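Local atomic coordinates of DNA protection during starvation protein (Mycobacterium smegmatis, PDB entry 2YW6), a protein that probably protects DNA from oxidative damage by using hydrogen peroxide to oxidise iron(II) and storing the iron as mineral inside a hollow shell of twelve subunits. Residues B[53-64]-B[144-155]. Sequence-based numbering, arbitrary orientation.
Sequences MIDPQVELVRGY and ELEKFQWFVRAH
Met-53, Gln-57 and Leu-60, about one helical turn apart, face Phe-151, Phe-148 and Glu-144 across two nearly antiparallel helices whose axes lie 11.3 Å apart at 161°. The centre of the interface shows how a polar side chain can lay its amide flat on one face of an aromatic ring. Gln-57 CG is anti to the backbone N and the chain bends at chi2 (73°), which stacks the amide on Phe-148, offset toward CG and CB, the two planes only 8° apart. Gln-57 CG stands almost above the centre of the Phe-148 ring, 3.5 Å from its centroid, in a CH-pi contact. The amide keeps a polar partner as well: NE2 is hydrogen-bonded to Tyr-113, whose ring also meets that of Phe-148. At the ring's edge lies the backbone of the turn before, with Met-53 O 3.4 Å from Phe-148 CE1.

Both helices belong to the four-helix bundle of the ferritin-like fold, here 47-75 and 132-155, with helix 12-41 packed on Ile-54 and Val-58. Met-53 packs as a knob into the hole formed by Phe-148, Phe-151, Val-152 and His-155. Extended through chi2, its chain turns only at chi3, and Met-53 CE ends 3.8 Å from Val-152 CG2. Met-53 SD rests 3.5 Å from Phe-151 CB and meets the rings of Phe-148, a Met-aromatic contact, and His-155 obliquely. A hydrogen bond from ND1 to Phe-151 O steadies His-155, whose ring meets Phe-47 of a second subunit edge-to-face. At the other end, Leu-60 CD2 lies 3.7 Å from Glu-144 CG, and the Tyr-64 ring, stacked with His-141, turns its edge to Glu-144 and Leu-145. The Tyr-64 side chain is about 7 Å from that of Asp-66, by similarity an iron ligand shared between two subunits.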
ATOM      1  N   MET B  53     -17.236 -16.844  -1.003  1.00 46.99           N
ATOM      2  CA  MET B  53     -16.511 -18.007  -1.490  1.00 44.81           C
ATOM      3  C   MET B  53     -16.285 -18.005  -3.010  1.00 41.18           C
ATOM      4  O   MET B  53     -15.207 -18.370  -3.485  1.00 40.32           O
ATOM      5  CB  MET B  53     -17.251 -19.273  -1.052  1.00 46.43           C
ATOM      6  CG  MET B  53     -16.632 -20.575  -1.517  1.00 50.50           C
ATOM      7  SD  MET B  53     -17.652 -21.979  -1.041  1.00 53.16           S
ATOM      8  CE  MET B  53     -18.865 -22.016  -2.332  1.00 52.50           C
ATOM      9  N   ILE B  54     -17.299 -17.579  -3.760  1.00 36.75           N
ATOM     10  CA  ILE B  54     -17.226 -17.536  -5.221  1.00 36.39           C
ATOM     11  C   ILE B  54     -16.271 -16.495  -5.794  1.00 36.78           C
ATOM     12  O   ILE B  54     -15.493 -16.799  -6.699  1.00 36.46           O
ATOM     13  CB  ILE B  54     -18.616 -17.279  -5.827  1.00 28.68           C
ATOM     14  CG1 ILE B  54     -19.478 -18.528  -5.684  1.00 24.29           C
ATOM     15  CG2 ILE B  54     -18.504 -16.911  -7.306  1.00 22.31           C
ATOM     16  CD1 ILE B  54     -20.938 -18.217  -5.908  1.00 19.10           C
ATOM     17  N   ASP B  55     -16.347 -15.271  -5.280  1.00 38.55           N
ATOM     18  CA  ASP B  55     -15.500 -14.180  -5.763  1.00 41.14           C
ATOM     19  C   ASP B  55     -14.036 -14.566  -6.050  1.00 38.61           C
ATOM     20  O   ASP B  55     -13.556 -14.421  -7.185  1.00 37.03           O
ATOM     21  CB  ASP B  55     -15.564 -13.002  -4.783  1.00 46.37           C
ATOM     22  CG  ASP B  55     -16.872 -12.234  -4.887  1.00 52.95           C
ATOM     23  OD1 ASP B  55     -17.180 -11.442  -3.967  1.00 53.65           O
ATOM     24  OD2 ASP B  55     -17.588 -12.417  -5.898  1.00 55.52           O
ATOM     25  N   PRO B  56     -13.308 -15.054  -5.034  1.00 32.12           N
ATOM     26  CA  PRO B  56     -11.916 -15.425  -5.291  1.00 32.07           C
ATOM     27  C   PRO B  56     -11.780 -16.537  -6.337  1.00 31.14           C
ATOM     28  O   PRO B  56     -10.853 -16.502  -7.149  1.00 30.10           O
ATOM     29  CB  PRO B  56     -11.398 -15.818  -3.905  1.00 28.05           C
ATOM     30  CG  PRO B  56     -12.637 -16.287  -3.204  1.00 28.91           C
ATOM     31  CD  PRO B  56     -13.660 -15.267  -3.622  1.00 28.49           C
ATOM     32  N   GLN B  57     -12.704 -17.499  -6.346  1.00 30.36           N
ATOM     33  CA  GLN B  57     -12.636 -18.591  -7.325  1.00 29.78           C
ATOM     34  C   GLN B  57     -12.806 -18.051  -8.750  1.00 27.81           C
ATOM     35  O   GLN B  57     -12.157 -18.532  -9.689  1.00 28.30           O
ATOM     36  CB  GLN B  57     -13.715 -19.649  -7.039  1.00 30.27           C
ATOM     37  CG  GLN B  57     -13.667 -20.863  -7.971  1.00 28.95           C
ATOM     38  CD  GLN B  57     -12.483 -21.788  -7.681  1.00 29.55           C
ATOM     39  OE1 GLN B  57     -11.551 -21.423  -6.965  1.00 30.74           O
ATOM     40  NE2 GLN B  57     -12.515 -22.981  -8.244  1.00 27.24           N
ATOM     41  N   VAL B  58     -13.694 -17.066  -8.909  1.00 28.19           N
ATOM     42  CA  VAL B  58     -13.938 -16.452 -10.214  1.00 31.53           C
ATOM     43  C   VAL B  58     -12.658 -15.815 -10.746  1.00 35.77           C
ATOM     44  O   VAL B  58     -12.401 -15.841 -11.944  1.00 33.77           O
ATOM     45  CB  VAL B  58     -15.041 -15.330 -10.162  1.00 27.62           C
ATOM     46  CG1 VAL B  58     -15.001 -14.481 -11.434  1.00 23.46           C
ATOM     47  CG2 VAL B  58     -16.445 -15.957 -10.030  1.00 26.75           C
ATOM     48  N   GLU B  59     -11.861 -15.228  -9.858  1.00 42.25           N
ATOM     49  CA  GLU B  59     -10.632 -14.588 -10.297  1.00 46.20           C
ATOM     50  C   GLU B  59      -9.578 -15.626 -10.613  1.00 43.77           C
ATOM     51  O   GLU B  59      -8.857 -15.506 -11.603  1.00 38.64           O
ATOM     52  CB  GLU B  59     -10.105 -13.613  -9.247  1.00 57.45           C
ATOM     53  CG  GLU B  59      -8.796 -12.971  -9.666  1.00 82.06           C
ATOM     54  CD  GLU B  59      -8.429 -11.780  -8.817  1.00 92.85           C
ATOM     55  OE1 GLU B  59      -8.377 -11.930  -7.579  1.00 95.93           O
ATOM     56  OE2 GLU B  59      -8.191 -10.694  -9.392  1.00 97.03           O
ATOM     57  N   LEU B  60      -9.504 -16.651  -9.772  1.00 39.79           N
ATOM     58  CA  LEU B  60      -8.539 -17.716  -9.955  1.00 35.22           C
ATOM     59  C   LEU B  60      -8.788 -18.391 -11.315  1.00 32.12           C
ATOM     60  O   LEU B  60      -7.882 -18.494 -12.149  1.00 33.83           O
ATOM     61  CB  LEU B  60      -8.682 -18.710  -8.803  1.00 35.98           C
ATOM     62  CG  LEU B  60      -7.457 -19.403  -8.193  1.00 40.69           C
ATOM     63  CD1 LEU B  60      -6.264 -18.470  -8.150  1.00 39.42           C
ATOM     64  CD2 LEU B  60      -7.806 -19.877  -6.780  1.00 39.82           C
ATOM     65  N   VAL B  61     -10.027 -18.813 -11.549  1.00 31.15           N
ATOM     66  CA  VAL B  61     -10.397 -19.485 -12.794  1.00 33.00           C
ATOM     67  C   VAL B  61     -10.184 -18.593 -14.032  1.00 32.01           C
ATOM     68  O   VAL B  61      -9.726 -19.068 -15.071  1.00 33.39           O
ATOM     69  CB  VAL B  61     -11.876 -19.981 -12.710  1.00 28.04           C
ATOM     70  CG1 VAL B  61     -12.369 -20.499 -14.070  1.00 19.90           C
ATOM     71  CG2 VAL B  61     -11.985 -21.085 -11.623  1.00 19.75           C
ATOM     72  N   ARG B  62     -10.519 -17.309 -13.918  1.00 31.33           N
ATOM     73  CA  ARG B  62     -10.328 -16.362 -15.019  1.00 32.40           C
ATOM     74  C   ARG B  62      -8.838 -16.287 -15.362  1.00 32.45           C
ATOM     75  O   ARG B  62      -8.441 -16.216 -16.534  1.00 28.60           O
ATOM     76  CB  ARG B  62     -10.817 -14.970 -14.610  1.00 30.23           C
ATOM     77  CG  ARG B  62     -12.287 -14.737 -14.856  1.00 26.06           C
ATOM     78  CD  ARG B  62     -12.771 -13.438 -14.204  1.00 26.01           C
ATOM     79  NE  ARG B  62     -14.166 -13.156 -14.551  1.00 23.52           N
ATOM     80  CZ  ARG B  62     -14.884 -12.152 -14.046  1.00 25.02           C
ATOM     81  NH1 ARG B  62     -14.339 -11.330 -13.164  1.00 25.85           N
ATOM     82  NH2 ARG B  62     -16.155 -11.972 -14.409  1.00 25.09           N
ATOM     83  N   GLY B  63      -8.020 -16.282 -14.313  1.00 32.11           N
ATOM     84  CA  GLY B  63      -6.581 -16.219 -14.488  1.00 30.58           C
ATOM     85  C   GLY B  63      -6.076 -17.510 -15.080  1.00 29.77           C
ATOM     86  O   GLY B  63      -5.121 -17.509 -15.845  1.00 27.03           O
ATOM     87  N   TYR B  64      -6.709 -18.620 -14.725  1.00 31.21           N
ATOM     88  CA  TYR B  64      -6.282 -19.901 -15.275  1.00 33.70           C
ATOM     89  C   TYR B  64      -6.592 -19.930 -16.777  1.00 34.00           C
ATOM     90  O   TYR B  64      -5.886 -20.585 -17.548  1.00 33.64           O
ATOM     91  CB  TYR B  64      -6.992 -21.078 -14.580  1.00 34.88           C
ATOM     92  CG  TYR B  64      -6.626 -21.297 -13.124  1.00 36.22           C
ATOM     93  CD1 TYR B  64      -5.497 -20.701 -12.555  1.00 36.12           C
ATOM     94  CD2 TYR B  64      -7.376 -22.167 -12.331  1.00 35.64           C
ATOM     95  CE1 TYR B  64      -5.129 -20.965 -11.239  1.00 34.58           C
ATOM     96  CE2 TYR B  64      -7.018 -22.439 -11.024  1.00 36.67           C
ATOM     97  CZ  TYR B  64      -5.893 -21.843 -10.478  1.00 37.84           C
ATOM     98  OH  TYR B  64      -5.535 -22.137  -9.171  1.00 37.10           O
ATOM     99  N   GLU B 144      -6.477 -25.931  -6.489  1.00 37.72           N
ATOM    100  CA  GLU B 144      -7.508 -24.957  -6.160  1.00 36.99           C
ATOM    101  C   GLU B 144      -8.890 -25.446  -6.577  1.00 36.03           C
ATOM    102  O   GLU B 144      -9.845 -25.299  -5.823  1.00 35.24           O
ATOM    103  CB  GLU B 144      -7.181 -23.617  -6.811  1.00 38.59           C
ATOM    104  CG  GLU B 144      -5.917 -22.991  -6.249  1.00 39.56           C
ATOM    105  CD  GLU B 144      -6.070 -22.589  -4.788  1.00 40.27           C
ATOM    106  OE1 GLU B 144      -5.062 -22.237  -4.144  1.00 39.86           O
ATOM    107  OE2 GLU B 144      -7.207 -22.616  -4.283  1.00 41.55           O
ATOM    108  N   LEU B 145      -8.998 -26.038  -7.768  1.00 34.40           N
ATOM    109  CA  LEU B 145     -10.275 -26.578  -8.234  1.00 31.94           C
ATOM    110  C   LEU B 145     -10.845 -27.561  -7.224  1.00 32.72           C
ATOM    111  O   LEU B 145     -12.032 -27.533  -6.926  1.00 33.54           O
ATOM    112  CB  LEU B 145     -10.109 -27.308  -9.566  1.00 30.27           C
ATOM    113  CG  LEU B 145     -10.249 -26.534 -10.880  1.00 28.58           C
ATOM    114  CD1 LEU B 145     -10.502 -25.051 -10.596  1.00 26.38           C
ATOM    115  CD2 LEU B 145      -8.997 -26.748 -11.726  1.00 24.72           C
ATOM    116  N   GLU B 146      -9.998 -28.437  -6.701  1.00 35.13           N
ATOM    117  CA  GLU B 146     -10.443 -29.425  -5.728  1.00 36.87           C
ATOM    118  C   GLU B 146     -10.731 -28.836  -4.355  1.00 36.98           C
ATOM    119  O   GLU B 146     -11.675 -29.249  -3.684  1.00 37.31           O
ATOM    120  CB  GLU B 146      -9.409 -30.537  -5.619  1.00 37.12           C
ATOM    121  CG  GLU B 146      -9.519 -31.531  -6.747  1.00 40.77           C
ATOM    122  CD  GLU B 146      -8.315 -32.427  -6.851  1.00 41.13           C
ATOM    123  OE1 GLU B 146      -7.732 -32.749  -5.791  1.00 41.43           O
ATOM    124  OE2 GLU B 146      -7.968 -32.813  -7.989  1.00 39.46           O
ATOM    125  N   LYS B 147      -9.913 -27.879  -3.930  1.00 38.14           N
ATOM    126  CA  LYS B 147     -10.141 -27.242  -2.647  1.00 38.19           C
ATOM    127  C   LYS B 147     -11.494 -26.532  -2.695  1.00 37.36           C
ATOM    128  O   LYS B 147     -12.292 -26.624  -1.766  1.00 40.91           O
ATOM    129  CB  LYS B 147      -9.045 -26.219  -2.333  1.00 36.85           C
ATOM    130  CG  LYS B 147      -9.300 -25.494  -1.017  1.00 35.26           C
ATOM    131  CD  LYS B 147      -8.717 -24.090  -0.981  1.00 35.95           C
ATOM    132  CE  LYS B 147      -7.254 -24.107  -0.600  1.00 35.68           C
ATOM    133  NZ  LYS B 147      -6.775 -22.750  -0.199  1.00 36.98           N
ATOM    134  N   PHE B 148     -11.754 -25.824  -3.783  1.00 34.74           N
ATOM    135  CA  PHE B 148     -13.011 -25.110  -3.921  1.00 34.53           C
ATOM    136  C   PHE B 148     -14.230 -26.029  -3.813  1.00 34.98           C
ATOM    137  O   PHE B 148     -15.216 -25.684  -3.153  1.00 33.63           O
ATOM    138  CB  PHE B 148     -13.068 -24.365  -5.257  1.00 31.10           C
ATOM    139  CG  PHE B 148     -14.272 -23.486  -5.394  1.00 27.91           C
ATOM    140  CD1 PHE B 148     -14.309 -22.235  -4.783  1.00 25.81           C
ATOM    141  CD2 PHE B 148     -15.389 -23.926  -6.096  1.00 25.67           C
ATOM    142  CE1 PHE B 148     -15.442 -21.435  -4.872  1.00 25.54           C
ATOM    143  CE2 PHE B 148     -16.531 -23.137  -6.193  1.00 27.10           C
ATOM    144  CZ  PHE B 148     -16.563 -21.890  -5.579  1.00 26.95           C
ATOM    145  N   GLN B 149     -14.161 -27.184  -4.478  1.00 36.32           N
ATOM    146  CA  GLN B 149     -15.257 -28.147  -4.466  1.00 37.94           C
ATOM    147  C   GLN B 149     -15.516 -28.567  -3.032  1.00 40.50           C
ATOM    148  O   GLN B 149     -16.656 -28.789  -2.632  1.00 38.00           O
ATOM    149  CB  GLN B 149     -14.921 -29.384  -5.301  1.00 38.71           C
ATOM    150  CG  GLN B 149     -16.136 -30.256  -5.597  1.00 44.26           C
ATOM    151  CD  GLN B 149     -15.773 -31.662  -6.054  1.00 46.11           C
ATOM    152  OE1 GLN B 149     -16.544 -32.315  -6.766  1.00 46.71           O
ATOM    153  NE2 GLN B 149     -14.610 -32.141  -5.630  1.00 44.89           N
ATOM    154  N   TRP B 150     -14.451 -28.684  -2.254  1.00 42.22           N
ATOM    155  CA  TRP B 150     -14.621 -29.065  -0.866  1.00 42.51           C
ATOM    156  C   TRP B 150     -15.392 -28.000  -0.086  1.00 41.73           C
ATOM    157  O   TRP B 150     -16.253 -28.334   0.733  1.00 38.07           O
ATOM    158  CB  TRP B 150     -13.280 -29.321  -0.186  1.00 48.79           C
ATOM    159  CG  TRP B 150     -13.481 -29.541   1.266  1.00 59.04           C
ATOM    160  CD1 TRP B 150     -14.291 -30.473   1.844  1.00 61.77           C
ATOM    161  CD2 TRP B 150     -12.943 -28.752   2.329  1.00 62.82           C
ATOM    162  NE1 TRP B 150     -14.300 -30.308   3.206  1.00 65.84           N
ATOM    163  CE2 TRP B 150     -13.484 -29.260   3.534  1.00 65.33           C
ATOM    164  CE3 TRP B 150     -12.066 -27.665   2.389  1.00 65.01           C
ATOM    165  CZ2 TRP B 150     -13.172 -28.713   4.781  1.00 67.04           C
ATOM    166  CZ3 TRP B 150     -11.754 -27.118   3.634  1.00 66.75           C
ATOM    167  CH2 TRP B 150     -12.307 -27.644   4.814  1.00 66.60           C
ATOM    168  N   PHE B 151     -15.090 -26.726  -0.320  1.00 39.66           N
ATOM    169  CA  PHE B 151     -15.809 -25.667   0.389  1.00 39.80           C
ATOM    170  C   PHE B 151     -17.274 -25.765   0.022  1.00 37.51           C
ATOM    171  O   PHE B 151     -18.149 -25.551   0.854  1.00 36.60           O
ATOM    172  CB  PHE B 151     -15.284 -24.275   0.024  1.00 44.58           C
ATOM    173  CG  PHE B 151     -13.941 -23.957   0.614  1.00 52.19           C
ATOM    174  CD1 PHE B 151     -13.487 -24.618   1.752  1.00 54.19           C
ATOM    175  CD2 PHE B 151     -13.136 -22.978   0.046  1.00 56.46           C
ATOM    176  CE1 PHE B 151     -12.249 -24.314   2.314  1.00 56.09           C
ATOM    177  CE2 PHE B 151     -11.892 -22.663   0.606  1.00 58.17           C
ATOM    178  CZ  PHE B 151     -11.450 -23.339   1.744  1.00 56.69           C
ATOM    179  N   VAL B 152     -17.532 -26.097  -1.238  1.00 34.87           N
ATOM    180  CA  VAL B 152     -18.898 -26.246  -1.722  1.00 32.38           C
ATOM    181  C   VAL B 152     -19.565 -27.402  -0.979  1.00 32.11           C
ATOM    182  O   VAL B 152     -20.637 -27.237  -0.396  1.00 31.81           O
ATOM    183  CB  VAL B 152     -18.926 -26.520  -3.257  1.00 32.00           C
ATOM    184  CG1 VAL B 152     -20.356 -26.718  -3.731  1.00 31.41           C
ATOM    185  CG2 VAL B 152     -18.280 -25.354  -4.018  1.00 29.68           C
ATOM    186  N   ARG B 153     -18.922 -28.566  -0.995  1.00 32.02           N
ATOM    187  CA  ARG B 153     -19.446 -29.756  -0.323  1.00 32.46           C
ATOM    188  C   ARG B 153     -19.664 -29.518   1.171  1.00 33.31           C
ATOM    189  O   ARG B 153     -20.630 -30.027   1.756  1.00 33.04           O
ATOM    190  CB  ARG B 153     -18.488 -30.937  -0.514  1.00 30.74           C
ATOM    191  CG  ARG B 153     -18.312 -31.313  -1.958  1.00 32.56           C
ATOM    192  CD  ARG B 153     -17.246 -32.372  -2.162  1.00 32.59           C
ATOM    193  NE  ARG B 153     -17.448 -33.045  -3.441  1.00 32.93           N
ATOM    194  CZ  ARG B 153     -16.669 -34.009  -3.919  1.00 34.55           C
ATOM    195  NH1 ARG B 153     -15.616 -34.415  -3.221  1.00 34.71           N
ATOM    196  NH2 ARG B 153     -16.960 -34.587  -5.087  1.00 34.89           N
ATOM    197  N   ALA B 154     -18.754 -28.752   1.776  1.00 33.87           N
ATOM    198  CA  ALA B 154     -18.819 -28.431   3.198  1.00 33.81           C
ATOM    199  C   ALA B 154     -20.121 -27.738   3.575  1.00 36.96           C
ATOM    200  O   ALA B 154     -20.569 -27.854   4.710  1.00 36.17           O
ATOM    201  CB  ALA B 154     -17.626 -27.557   3.598  1.00 33.80           C
ATOM    202  N   HIS B 155     -20.726 -27.008   2.642  1.00 41.34           N
ATOM    203  CA  HIS B 155     -21.996 -26.336   2.935  1.00 44.70           C
ATOM    204  C   HIS B 155     -23.143 -27.340   2.983  1.00 46.37           C
ATOM    205  O   HIS B 155     -24.102 -27.176   3.743  1.00 46.42           O
ATOM    206  CB  HIS B 155     -22.375 -25.323   1.858  1.00 48.57           C
ATOM    207  CG  HIS B 155     -21.681 -24.004   1.964  1.00 55.07           C
ATOM    208  ND1 HIS B 155     -20.414 -23.787   1.463  1.00 58.24           N
ATOM    209  CD2 HIS B 155     -22.103 -22.816   2.447  1.00 57.69           C
ATOM    210  CE1 HIS B 155     -20.091 -22.518   1.632  1.00 60.09           C
ATOM    211  NE2 HIS B 155     -21.101 -21.908   2.228  1.00 60.07           N
TER